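Local coordinates for CRISPR/cas2 protein (Pyrococcus horikoshii OT3, PDB 6K2E) that probably works as a homodimeric partner of Cas1 in acquiring new CRISPR spacers, and may bind RNA, at residues Tyr10-Val14 with Glu15-Arg19; Lys22-Lys25 with Thr26-Trp30; Gly38-Lys42 with Ala43-Glu47. All coordinates share one frame; numbering follows the deposited sequence.

Interaction 1. Residues Tyr10-Val14 with Glu15-Arg19; sequences YDVNV and ERVNR
Asn-13 and Glu-15 meet at the turn that joins strand 3-11 to helix 17-27 in a ferredoxin-like fold. The backbone N of Glu-15 donates to Asn-13 OD1 at 3.1 Å, which closes an Asx turn. The N-H points almost straight at the oxygen (169°), but the donor stands above the amide plane. With CG anti to the backbone N (chi1 -173°), the Asn-13 side chain runs forward beside Glu-15, and the carboxylate of Glu-15 is turned nearly perpendicular to the amide.

Arg-16 comes next. Its backbone N bonds to Asn-13 O at 3.0 Å, forming a beta turn around Val-14 and Glu-15. Its side chain folds back, with Arg-16 NH1 3.6 Å from Asn-13 CB, which lies over one guanidinium face, offset toward the rim. The charged end is held by salt bridges to Glu-58 and Asp-60. Asp-60 also accepts from Asn-13 N, so both end residues of the turn, Asn-13 and Arg-16, are held by Asp-60, one on each oxygen.

Val-17 begins the helix. Its backbone N makes a weak bond to Val-14 O, 3.5 Å long. Its side chain supplies the apolar part of the contact. Val-17 CG2 lies near the plane of the Tyr-10 ring, at the edge, 4.4 Å from Tyr-10 CE1, and meets Val-12 CG2 at 3.7 Å.

Interaction 2. Residues Lys22-Lys25 with Thr26-Trp30; sequences KLLK and TYLFW
The Tyr-27 ring is met at its edge by the backbone of Leu-23, one helical turn earlier. Leu-23 O lies in the ring plane, 3.4 Å from Tyr-27 CD1. The Leu-23 methyl CD1 comes obliquely to the same border of the ring and approaches Tyr-27 CE1 at 3.8 Å. The Tyr-27 hydroxyl has its polar partners, Glu-47 and Arg-51, on helix 42-55. The second large flat group, the Trp-30 indole, is stacked with Phe-36 and makes an edge-to-face contact with His-21. Trp-30 touches Lys-25 through its CB, which lies 3.6 Å from Lys-25 NZ. The Lys-25 chain starts with CG anti to its own N (chi1 -172°), then bends at chi2 and chi4, and this brings the amine alongside the start of strand 29-32.

Near its C-terminal end helix 17-27 is weakly bonded. Thr-26 N bonds to Lys-22 O at 3.3 Å, and more weakly to Leu-23 O. The hydroxyl OG1 of Thr-26 also turns back to Leu-23 O, though the modelled bond is too short to be trusted in detail. Leu-28 N bonds to Leu-24 O at 2.9 Å, and there the chain leaves the helix.

On the inner side, Leu-24 CD2 meets Leu-28 CD1 at 4.2 Å. Both leucines are buried against strands 3-11 and 35-41 of the sheet. The chemistry is thus divided. Leucine methyls fill the core under the helix end. The polar part rests on the backbone bonds of Thr-26 N to Lys-22 O and of Leu-28 N to Leu-24 O, while the exposed Lys-25 reaches to Trp-30.

Interaction 3. Residues Gly38-Lys42 with Ala43-Glu47; sequences GELSK and AQLYE
Leu-40 and Leu-45 form the tightly packed side of the contact where strand 35-41 turns into helix 42-55. The two side chains cross at about a right angle. The Leu-40 methyl CD1 lies 4.0 Å from Leu-45 CA and also faces Leu-45 CD1. Leu-40 is buried, on Val-6 and Leu-28, and Leu-45 lies at the border of the core, on Ile-64 and Ile-66. The other methyl of Leu-40, CD2, is 3.6 Å from Gln-44 OE1, where the extended glutamine chain passes obliquely.

Ser-41 sits at the join. Its OG accepts the backbone N of Gln-44 at 3.1 Å, a capping bond with an N-H angle of 156°. A chi1 of 85° holds OG between the backbone N and the carbonyl carbon, facing the first turn of the helix. The carbonyl O of the same residue accepts Leu-45 N at 2.9 Å, so Ser-41 meets two successive amides.

The solvent side is looser. Lys-42 and Tyr-46 are exposed and lie side by side, pointing the same way. Only the start of the lysine chain meets the ring, with Lys-42 CG 4.0 Å from Tyr-46 CE2. Lys-42 O lies in the ring plane at its edge, near CD2, and accepts Tyr-46 N at 3.1 Å.

The axes of strand 38-41 and helix 43-47 come within 6.0 Å and make an angle of 99°. This sharp turn is the join of strand 35-41 to helix 42-55 in the ferredoxin-like fold of Cas2 proteins, with Ser-41 as its N-cap.

Overall arrangement
The three contacts follow one another along the chain and lie on one antiparallel sheet. Interactions 1 and 2 share helix 17-27, at its start and its end, with centres about 14 Å apart. They touch where Tyr-10 CD2 packs on Leu-24 CD1 at 3.7 Å. Interactions 2 and 3 are about 12 Å apart between centres. A probable hydrogen bond joins Tyr-27 OH to Glu-47 OE1 (2.7 Å) between the two helices, and Leu-28 CD2 packs on Leu-40 CG at 3.8 Å. Interactions 1 and 3 do not touch. Their nearest atoms are about 11 Å apart, and interaction 2 touches both of them.

Interaction 1. Residues Tyr10-Val14 with Glu15-Arg19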
loop_
_atom_site.group_PDB
_atom_site.type_symbol
_atom_site.label_atom_id
_atom_site.label_comp_id
_atom_site.label_asym_id
_atom_site.label_seq_id
_atom_site.Cartn_x
_atom_site.Cartn_y
_atom_site.Cartn_z
ATOM N N TYR A 10 1.379 -3.000 6.116
ATOM C CA TYR A 10 1.486 -2.962 7.573
ATOM C C TYR A 10 2.659 -2.112 8.027
ATOM O O TYR A 10 3.656 -1.948 7.328
ATOM C CB TYR A 10 1.609 -4.350 8.225
ATOM C CG TYR A 10 2.882 -5.117 7.951
ATOM C CD1 TYR A 10 3.955 -5.082 8.827
ATOM C CD2 TYR A 10 2.986 -5.909 6.834
ATOM C CE1 TYR A 10 5.110 -5.799 8.560
ATOM C CE2 TYR A 10 4.103 -6.629 6.579
ATOM C CZ TYR A 10 5.168 -6.573 7.428
ATOM O OH TYR A 10 6.291 -7.313 7.128
ATOM N N ASP A 11 2.504 -1.560 9.206
ATOM C CA ASP A 11 3.549 -0.809 9.872
ATOM C C ASP A 11 3.440 -1.186 11.348
ATOM O O ASP A 11 2.545 -0.714 12.051
ATOM C CB ASP A 11 3.386 0.669 9.619
ATOM C CG ASP A 11 4.460 1.473 10.264
ATOM O OD1 ASP A 11 5.600 1.427 9.753
ATOM O OD2 ASP A 11 4.162 2.137 11.284
ATOM N N VAL A 12 4.235 -2.172 11.764
ATOM C CA VAL A 12 4.195 -2.702 13.117
ATOM C C VAL A 12 5.603 -2.649 13.686
ATOM O O VAL A 12 6.592 -2.571 12.952
ATOM C CB VAL A 12 3.605 -4.134 13.219
ATOM C CG1 VAL A 12 2.255 -4.219 12.522
ATOM C CG2 VAL A 12 4.554 -5.189 12.704
ATOM N N ASN A 13 5.675 -2.675 15.021
ATOM C CA ASN A 13 6.940 -2.720 15.748
ATOM C C ASN A 13 7.751 -3.970 15.387
ATOM O O ASN A 13 7.204 -5.000 14.980
ATOM C CB ASN A 13 6.642 -2.694 17.248
ATOM C CG ASN A 13 7.880 -2.561 18.093
ATOM O OD1 ASN A 13 8.456 -3.562 18.551
ATOM N ND2 ASN A 13 8.313 -1.326 18.292
ATOM N N VAL A 14 9.076 -3.869 15.532
ATOM C CA VAL A 14 9.971 -4.913 15.055
ATOM C C VAL A 14 9.825 -6.214 15.844
ATOM O O VAL A 14 10.043 -7.294 15.283
ATOM C CB VAL A 14 11.420 -4.363 15.083
ATOM C CG1 VAL A 14 11.939 -4.184 16.504
ATOM C CG2 VAL A 14 12.373 -5.232 14.284
ATOM N N GLU A 15 9.338 -6.149 17.091
ATOM C CA GLU A 15 9.084 -7.365 17.869
ATOM C C GLU A 15 7.908 -8.158 17.306
ATOM O O GLU A 15 7.811 -9.368 17.545
ATOM C CB GLU A 15 8.843 -7.035 19.343
ATOM C CG GLU A 15 10.031 -6.427 20.083
ATOM C CD GLU A 15 10.780 -7.408 21.000
ATOM O OE1 GLU A 15 11.697 -8.106 20.526
ATOM O OE2 GLU A 15 10.461 -7.477 22.205
ATOM N N ARG A 16 7.006 -7.496 16.572
ATOM C CA ARG A 16 5.808 -8.118 16.029
ATOM C C ARG A 16 5.845 -8.323 14.521
ATOM O O ARG A 16 4.858 -8.826 13.970
ATOM C CB ARG A 16 4.582 -7.278 16.371
ATOM C CG ARG A 16 4.214 -7.315 17.819
ATOM C CD ARG A 16 3.520 -6.060 18.239
ATOM N NE ARG A 16 4.082 -5.555 19.475
ATOM C CZ ARG A 16 4.100 -4.276 19.806
ATOM N NH1 ARG A 16 3.583 -3.391 18.978
ATOM N NH2 ARG A 16 4.628 -3.888 20.964
ATOM N N VAL A 17 6.967 -8.015 13.853
ATOM C CA VAL A 17 7.012 -8.015 12.385
ATOM C C VAL A 17 6.894 -9.429 11.832
ATOM O O VAL A 17 6.241 -9.652 10.804
ATOM C CB VAL A 17 8.305 -7.314 11.901
ATOM C CG1 VAL A 17 8.825 -7.823 10.529
ATOM C CG2 VAL A 17 8.085 -5.836 11.838
ATOM N N ASN A 18 7.423 -10.411 12.546
ATOM C CA ASN A 18 7.352 -11.764 12.031
ATOM C C ASN A 18 5.975 -12.384 12.196
ATOM O O ASN A 18 5.524 -13.119 11.308
ATOM C CB ASN A 18 8.378 -12.630 12.724
ATOM C CG ASN A 18 8.921 -13.665 11.811
ATOM O OD1 ASN A 18 8.708 -14.865 12.017
ATOM N ND2 ASN A 18 9.604 -13.214 10.756
ATOM N N ARG A 19 5.258 -12.011 13.255
ATOM C CA ARG A 19 3.927 -12.550 13.440
ATOM C C ARG A 19 2.949 -11.955 12.440
ATOM O O ARG A 19 2.129 -12.692 11.885
ATOM C CB ARG A 19 3.434 -12.249 14.856
ATOM C CG ARG A 19 4.286 -12.792 15.974
ATOM C CD ARG A 19 3.759 -12.342 17.334
ATOM N NE ARG A 19 2.459 -12.953 17.590
ATOM C CZ ARG A 19 1.525 -12.442 18.391
ATOM N NH1 ARG A 19 1.740 -11.293 19.045
ATOM N NH2 ARG A 19 0.373 -13.094 18.540
#

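Interaction 2. Residues Lys22-Lys25 with Thr26-Trp30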
loop_
_atom_site.group_PDB
_atom_site.type_symbol
_atom_site.label_atom_id
_atom_site.label_comp_id
_atom_site.label_asym_id
_atom_site.label_seq_id
_atom_site.Cartn_x
_atom_site.Cartn_y
_atom_site.Cartn_z
ATOM N N LYS A 22 4.004 -13.613 8.820
ATOM C CA LYS A 22 3.644 -15.023 8.652
ATOM C C LYS A 22 2.137 -15.187 8.520
ATOM O O LYS A 22 1.660 -15.971 7.684
ATOM C CB LYS A 22 4.166 -15.858 9.830
ATOM C CG LYS A 22 5.650 -16.204 9.750
ATOM C CD LYS A 22 6.044 -17.281 10.757
ATOM C CE LYS A 22 7.548 -17.591 10.691
ATOM N NZ LYS A 22 8.073 -17.658 9.292
ATOM N N LEU A 23 1.385 -14.388 9.283
ATOM C CA LEU A 23 -0.068 -14.404 9.215
ATOM C C LEU A 23 -0.568 -13.930 7.854
ATOM O O LEU A 23 -1.443 -14.585 7.256
ATOM C CB LEU A 23 -0.632 -13.537 10.338
ATOM C CG LEU A 23 -2.132 -13.301 10.319
ATOM C CD1 LEU A 23 -2.883 -14.622 10.465
ATOM C CD2 LEU A 23 -2.556 -12.281 11.385
ATOM N N LEU A 24 0.030 -12.846 7.317
ATOM C CA LEU A 24 -0.370 -12.368 5.999
ATOM C C LEU A 24 0.053 -13.308 4.872
ATOM O O LEU A 24 -0.571 -13.272 3.807
ATOM C CB LEU A 24 0.193 -10.980 5.748
ATOM C CG LEU A 24 -0.488 -9.832 6.486
ATOM C CD1 LEU A 24 0.350 -8.547 6.479
ATOM C CD2 LEU A 24 -1.868 -9.588 5.906
ATOM N N LYS A 25 1.080 -14.152 5.075
ATOM C CA LYS A 25 1.490 -15.078 4.015
ATOM C C LYS A 25 0.580 -16.304 3.927
ATOM O O LYS A 25 0.490 -16.928 2.866
ATOM C CB LYS A 25 2.960 -15.499 4.203
ATOM C CG LYS A 25 3.600 -16.350 3.035
ATOM C CD LYS A 25 4.724 -15.625 2.212
ATOM C CE LYS A 25 4.906 -16.230 0.775
ATOM N NZ LYS A 25 4.126 -15.566 -0.356
ATOM N N THR A 26 -0.127 -16.641 5.008
ATOM C CA THR A 26 -1.164 -17.666 4.936
ATOM C C THR A 26 -2.303 -17.265 3.989
ATOM O O THR A 26 -2.821 -18.120 3.263
ATOM C CB THR A 26 -1.670 -18.049 6.343
ATOM O OG1 THR A 26 -2.113 -16.899 7.055
ATOM C CG2 THR A 26 -0.538 -18.668 7.100
ATOM N N TYR A 27 -2.728 -15.988 3.996
ATOM C CA TYR A 27 -3.886 -15.607 3.189
ATOM C C TYR A 27 -3.514 -14.990 1.857
ATOM O O TYR A 27 -4.302 -15.102 0.916
ATOM C CB TYR A 27 -4.778 -14.602 3.926
ATOM C CG TYR A 27 -5.405 -15.095 5.200
ATOM C CD1 TYR A 27 -4.679 -15.089 6.383
ATOM C CD2 TYR A 27 -6.721 -15.559 5.232
ATOM C CE1 TYR A 27 -5.223 -15.528 7.559
ATOM C CE2 TYR A 27 -7.284 -16.010 6.420
ATOM C CZ TYR A 27 -6.514 -15.990 7.579
ATOM O OH TYR A 27 -6.995 -16.416 8.790
ATOM N N LEU A 28 -2.374 -14.304 1.747
ATOM C CA LEU A 28 -2.157 -13.393 0.626
ATOM C C LEU A 28 -0.800 -13.624 -0.019
ATOM O O LEU A 28 0.075 -14.295 0.524
ATOM C CB LEU A 28 -2.284 -11.926 1.079
ATOM C CG LEU A 28 -3.703 -11.510 1.501
ATOM C CD1 LEU A 28 -3.754 -10.165 2.212
ATOM C CD2 LEU A 28 -4.595 -11.520 0.283
ATOM N N PHE A 29 -0.622 -12.985 -1.165
ATOM C CA PHE A 29 0.598 -13.069 -1.956
ATOM C C PHE A 29 1.529 -11.963 -1.495
ATOM O O PHE A 29 1.153 -10.791 -1.470
ATOM C CB PHE A 29 0.255 -12.956 -3.453
ATOM C CG PHE A 29 1.412 -12.564 -4.355
ATOM C CD1 PHE A 29 1.548 -11.234 -4.812
ATOM C CD2 PHE A 29 2.324 -13.524 -4.815
ATOM C CE1 PHE A 29 2.601 -10.864 -5.667
ATOM C CE2 PHE A 29 3.385 -13.161 -5.679
ATOM C CZ PHE A 29 3.522 -11.833 -6.100
ATOM N N TRP A 30 2.731 -12.337 -1.112
ATOM C CA TRP A 30 3.738 -11.356 -0.733
ATOM C C TRP A 30 4.254 -10.633 -1.968
ATOM O O TRP A 30 4.901 -11.243 -2.828
ATOM C CB TRP A 30 4.868 -12.055 0.002
ATOM C CG TRP A 30 5.834 -11.142 0.560
ATOM C CD1 TRP A 30 5.624 -9.851 0.920
ATOM C CD2 TRP A 30 7.185 -11.428 0.837
ATOM N NE1 TRP A 30 6.762 -9.303 1.411
ATOM C CE2 TRP A 30 7.746 -10.256 1.375
ATOM C CE3 TRP A 30 7.988 -12.568 0.696
ATOM C CZ2 TRP A 30 9.072 -10.190 1.771
ATOM C CZ3 TRP A 30 9.322 -12.493 1.094
ATOM C CH2 TRP A 30 9.842 -11.318 1.621
#

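Interaction 3. Residues Gly38-Lys42 with Ala43-Glu47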
loop_
_atom_site.group_PDB
_atom_site.type_symbol
_atom_site.label_atom_id
_atom_site.label_comp_id
_atom_site.label_asym_id
_atom_site.label_seq_id
_atom_site.Cartn_x
_atom_site.Cartn_y
_atom_site.Cartn_z
ATOM N N GLY A 38 -3.968 -9.908 -2.849
ATOM C CA GLY A 38 -4.598 -11.091 -3.405
ATOM C C GLY A 38 -6.096 -11.109 -3.177
ATOM O O GLY A 38 -6.665 -10.265 -2.487
ATOM N N GLU A 39 -6.719 -12.137 -3.745
ATOM C CA GLU A 39 -8.149 -12.352 -3.598
ATOM C C GLU A 39 -8.468 -12.975 -2.247
ATOM O O GLU A 39 -7.759 -13.857 -1.761
ATOM C CB GLU A 39 -8.647 -13.292 -4.683
ATOM C CG GLU A 39 -9.130 -12.671 -5.960
ATOM C CD GLU A 39 -9.883 -13.695 -6.769
ATOM O OE1 GLU A 39 -9.415 -14.065 -7.867
ATOM O OE2 GLU A 39 -10.928 -14.161 -6.263
ATOM N N LEU A 40 -9.567 -12.543 -1.664
ATOM C CA LEU A 40 -10.031 -13.086 -0.405
ATOM C C LEU A 40 -11.548 -13.132 -0.428
ATOM O O LEU A 40 -12.197 -12.219 -0.936
ATOM C CB LEU A 40 -9.566 -12.241 0.775
ATOM C CG LEU A 40 -8.162 -12.446 1.302
ATOM C CD1 LEU A 40 -7.994 -11.576 2.550
ATOM C CD2 LEU A 40 -7.910 -13.906 1.593
ATOM N N SER A 41 -12.109 -14.168 0.176
ATOM C CA SER A 41 -13.536 -14.172 0.409
ATOM C C SER A 41 -13.834 -13.280 1.600
ATOM O O SER A 41 -12.933 -12.813 2.299
ATOM C CB SER A 41 -14.023 -15.590 0.675
ATOM O OG SER A 41 -13.865 -15.898 2.050
ATOM N N LYS A 42 -15.114 -13.099 1.893
ATOM C CA LYS A 42 -15.465 -12.167 2.948
ATOM C C LYS A 42 -15.278 -12.793 4.319
ATOM O O LYS A 42 -14.873 -12.103 5.259
ATOM C CB LYS A 42 -16.909 -11.719 2.763
ATOM C CG LYS A 42 -17.249 -10.419 3.404
ATOM C CD LYS A 42 -18.063 -9.546 2.486
ATOM C CE LYS A 42 -19.215 -10.259 1.782
ATOM N NZ LYS A 42 -19.553 -9.613 0.464
ATOM N N ALA A 43 -15.488 -14.106 4.430
ATOM C CA ALA A 43 -15.175 -14.803 5.669
ATOM C C ALA A 43 -13.682 -14.850 5.901
ATOM O O ALA A 43 -13.232 -14.748 7.048
ATOM C CB ALA A 43 -15.757 -16.218 5.641
ATOM N N GLN A 44 -12.902 -14.951 4.828
ATOM C CA GLN A 44 -11.461 -15.003 4.985
ATOM C C GLN A 44 -10.898 -13.626 5.322
ATOM O O GLN A 44 -9.976 -13.539 6.141
ATOM C CB GLN A 44 -10.818 -15.586 3.724
ATOM C CG GLN A 44 -10.836 -17.117 3.680
ATOM C CD GLN A 44 -10.372 -17.689 2.341
ATOM O OE1 GLN A 44 -9.495 -17.128 1.689
ATOM N NE2 GLN A 44 -10.952 -18.831 1.940
ATOM N N LEU A 45 -11.483 -12.547 4.765
ATOM C CA LEU A 45 -11.032 -11.197 5.106
ATOM C C LEU A 45 -11.352 -10.861 6.557
ATOM O O LEU A 45 -10.524 -10.270 7.256
ATOM C CB LEU A 45 -11.667 -10.161 4.166
ATOM C CG LEU A 45 -11.331 -8.674 4.432
ATOM C CD1 LEU A 45 -9.819 -8.427 4.522
ATOM C CD2 LEU A 45 -11.947 -7.716 3.423
ATOM N N TYR A 46 -12.525 -11.267 7.039
ATOM C CA TYR A 46 -12.863 -11.065 8.442
ATOM C C TYR A 46 -12.005 -11.924 9.364
ATOM O O TYR A 46 -11.735 -11.513 10.501
ATOM C CB TYR A 46 -14.342 -11.342 8.680
ATOM C CG TYR A 46 -15.247 -10.143 8.465
ATOM C CD1 TYR A 46 -15.378 -9.161 9.433
ATOM C CD2 TYR A 46 -15.984 -10.003 7.284
ATOM C CE1 TYR A 46 -16.212 -8.066 9.231
ATOM C CE2 TYR A 46 -16.820 -8.926 7.072
ATOM C CZ TYR A 46 -16.936 -7.956 8.045
ATOM O OH TYR A 46 -17.770 -6.875 7.830
ATOM N N GLU A 47 -11.573 -13.112 8.909
ATOM C CA GLU A 47 -10.714 -13.943 9.752
ATOM C C GLU A 47 -9.316 -13.349 9.880
ATOM O O GLU A 47 -8.747 -13.315 10.981
ATOM C CB GLU A 47 -10.646 -15.367 9.194
ATOM C CG GLU A 47 -10.081 -16.428 10.151
ATOM C CD GLU A 47 -9.976 -17.808 9.491
ATOM O OE1 GLU A 47 -9.263 -17.931 8.473
ATOM O OE2 GLU A 47 -10.626 -18.768 9.969
#